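Exo-beta-1,4-mannosidase (Rhizomucor miehei, PDB 4LYP) probably removes mannose units from the non-reducing ends of beta-1,4-linked manno-oligosaccharides, as a family 5 glycoside hydrolase, and can also transfer glycosyl groups. Local coordinates at residues Tyr314-Asp317 and Phe318-Arg322. Residues are numbered along the deposited sequence; the frame is centred on the assembly and turned at random. Where two conformers were deposited one is given.
Sequences YMHD and FLESR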
loop_
_atom_site.group_PDB
_atom_site.type_symbol
_atom_site.label_atom_id
_atom_site.label_comp_id
_atom_site.label_asym_id
_atom_site.label_seq_id
_atom_site.Cartn_x
_atom_site.Cartn_y
_atom_site.Cartn_z
ATOM N N TYR A 314 -20.281 8.279 -2.496
ATOM C CA TYR A 314 -19.055 8.512 -3.250
ATOM C C TYR A 314 -18.329 7.185 -3.467
ATOM O O TYR A 314 -17.915 6.875 -4.573
ATOM C CB TYR A 314 -18.155 9.512 -2.541
ATOM C CG TYR A 314 -16.933 9.817 -3.366
ATOM C CD1 TYR A 314 -15.782 9.014 -3.291
ATOM C CD2 TYR A 314 -16.940 10.893 -4.248
ATOM C CE1 TYR A 314 -14.687 9.225 -4.087
ATOM C CE2 TYR A 314 -15.815 11.146 -5.027
ATOM C CZ TYR A 314 -14.689 10.254 -4.937
ATOM O OH TYR A 314 -13.620 10.481 -5.753
ATOM N N MET A 315 -18.161 6.401 -2.415
ATOM C CA MET A 315 -17.507 5.079 -2.503
ATOM C C MET A 315 -18.260 4.210 -3.494
ATOM O O MET A 315 -17.645 3.538 -4.319
ATOM C CB MET A 315 -17.435 4.447 -1.122
ATOM C CG MET A 315 -17.051 2.960 -1.167
ATOM S SD MET A 315 -15.332 2.659 -1.801
ATOM C CE MET A 315 -14.361 2.969 -0.305
ATOM N N HIS A 316 -19.583 4.165 -3.421
ATOM C CA HIS A 316 -20.319 3.363 -4.349
ATOM C C HIS A 316 -20.028 3.732 -5.808
ATOM O O HIS A 316 -19.792 2.841 -6.655
ATOM C CB HIS A 316 -21.837 3.570 -4.077
ATOM C CG HIS A 316 -22.693 2.849 -5.026
ATOM N ND1 HIS A 316 -23.074 3.373 -6.225
ATOM C CD2 HIS A 316 -23.199 1.578 -4.951
ATOM C CE1 HIS A 316 -23.865 2.474 -6.870
ATOM N NE2 HIS A 316 -23.897 1.351 -6.114
ATOM N N ASP A 317 -20.090 5.041 -6.092
ATOM C CA ASP A 317 -19.888 5.474 -7.476
ATOM C C ASP A 317 -18.425 5.286 -7.892
ATOM O O ASP A 317 -18.186 5.054 -9.074
ATOM C CB ASP A 317 -20.325 6.962 -7.637
ATOM C CG ASP A 317 -21.835 7.182 -7.429
ATOM O OD1 ASP A 317 -22.559 6.207 -7.311
ATOM O OD2 ASP A 317 -22.180 8.356 -7.321
ATOM N N PHE A 318 -17.475 5.403 -6.975
ATOM C CA PHE A 318 -16.049 5.223 -7.246
ATOM C C PHE A 318 -15.792 3.764 -7.649
ATOM O O PHE A 318 -15.140 3.478 -8.631
ATOM C CB PHE A 318 -15.303 5.588 -5.975
ATOM C CG PHE A 318 -13.804 5.603 -6.141
ATOM C CD1 PHE A 318 -13.159 6.735 -6.601
ATOM C CD2 PHE A 318 -13.048 4.507 -5.776
ATOM C CE1 PHE A 318 -11.763 6.796 -6.711
ATOM C CE2 PHE A 318 -11.669 4.568 -5.892
ATOM C CZ PHE A 318 -11.025 5.686 -6.363
ATOM N N LEU A 319 -16.366 2.806 -6.906
ATOM C CA LEU A 319 -16.172 1.404 -7.255
ATOM C C LEU A 319 -16.778 1.099 -8.617
ATOM O O LEU A 319 -16.157 0.396 -9.434
ATOM C CB LEU A 319 -16.806 0.492 -6.164
ATOM C CG LEU A 319 -16.026 0.475 -4.873
ATOM C CD1 LEU A 319 -16.864 -0.293 -3.811
ATOM C CD2 LEU A 319 -14.708 -0.237 -5.010
ATOM N N GLU A 320 -18.009 1.608 -8.880
ATOM C CA GLU A 320 -18.684 1.360 -10.150
ATOM C C GLU A 320 -17.845 1.882 -11.318
ATOM O O GLU A 320 -17.619 1.226 -12.339
ATOM C CB GLU A 320 -20.027 2.127 -10.105
ATOM C CG GLU A 320 -20.322 3.107 -11.226
ATOM C CD GLU A 320 -21.037 4.440 -10.794
ATOM O OE1 GLU A 320 -22.284 4.387 -10.311
ATOM O OE2 GLU A 320 -20.325 5.535 -11.021
ATOM N N SER A 321 -17.442 3.157 -11.214
ATOM C CA SER A 321 -16.765 3.829 -12.335
ATOM C C SER A 321 -15.396 3.211 -12.570
ATOM O O SER A 321 -14.984 2.945 -13.710
ATOM C CB SER A 321 -16.732 5.319 -12.150
ATOM O OG SER A 321 -16.028 5.656 -10.945
ATOM N N ARG A 322 -14.632 2.923 -11.491
ATOM C CA ARG A 322 -13.283 2.392 -11.657
ATOM C C ARG A 322 -13.344 0.939 -12.193
ATOM O O ARG A 322 -12.494 0.527 -12.998
ATOM C CB ARG A 322 -12.451 2.490 -10.362
ATOM C CG ARG A 322 -11.778 3.863 -10.215
ATOM C CD ARG A 322 -12.730 5.047 -10.311
ATOM N NE ARG A 322 -12.054 6.301 -10.052
ATOM C CZ ARG A 322 -12.639 7.492 -10.131
ATOM N NH1 ARG A 322 -13.922 7.528 -10.456
ATOM N NH2 ARG A 322 -11.937 8.596 -9.873
#
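With CG trans to the backbone N in both Tyr-314 (chi1 -176°) and Phe-318 (chi1 -173°), the two rings extend from successive turns of helix 308-329 in near-parallel planes, 26° apart. They are slid so far that they barely overlap, and they touch through Tyr-314 CE1 and Phe-318 CD1, 3.9 Å apart. Arg-322 CD lies over the centre of one face of the Phe-318 ring, 4.0 Å above its plane. Met-315, bent along its chain, brings SD to 3.8 Å from Leu-319 CG, and these side chains pack on helix 362-380 and strand 333-338, while Phe-318 reaches strand 288-292: the helix thus clads the TIM barrel. Ser-321 OG, set between its own N and carbonyl carbon, donates to Asp-317 O at 2.9 Å; the backbone N of Ser-321 reaches the same oxygen from the opposite face of its plane. Arg-322 NH1 in turn donates to Ser-321 OG (2.9 Å) within the guanidinium plane. At the outer surface His-316 ND1 gives Asp-317 OD1 a nearly straight bond of 3.1 Å. The negative charge of Asp-317 at this bond would probably help to stabilise a protonated His-316.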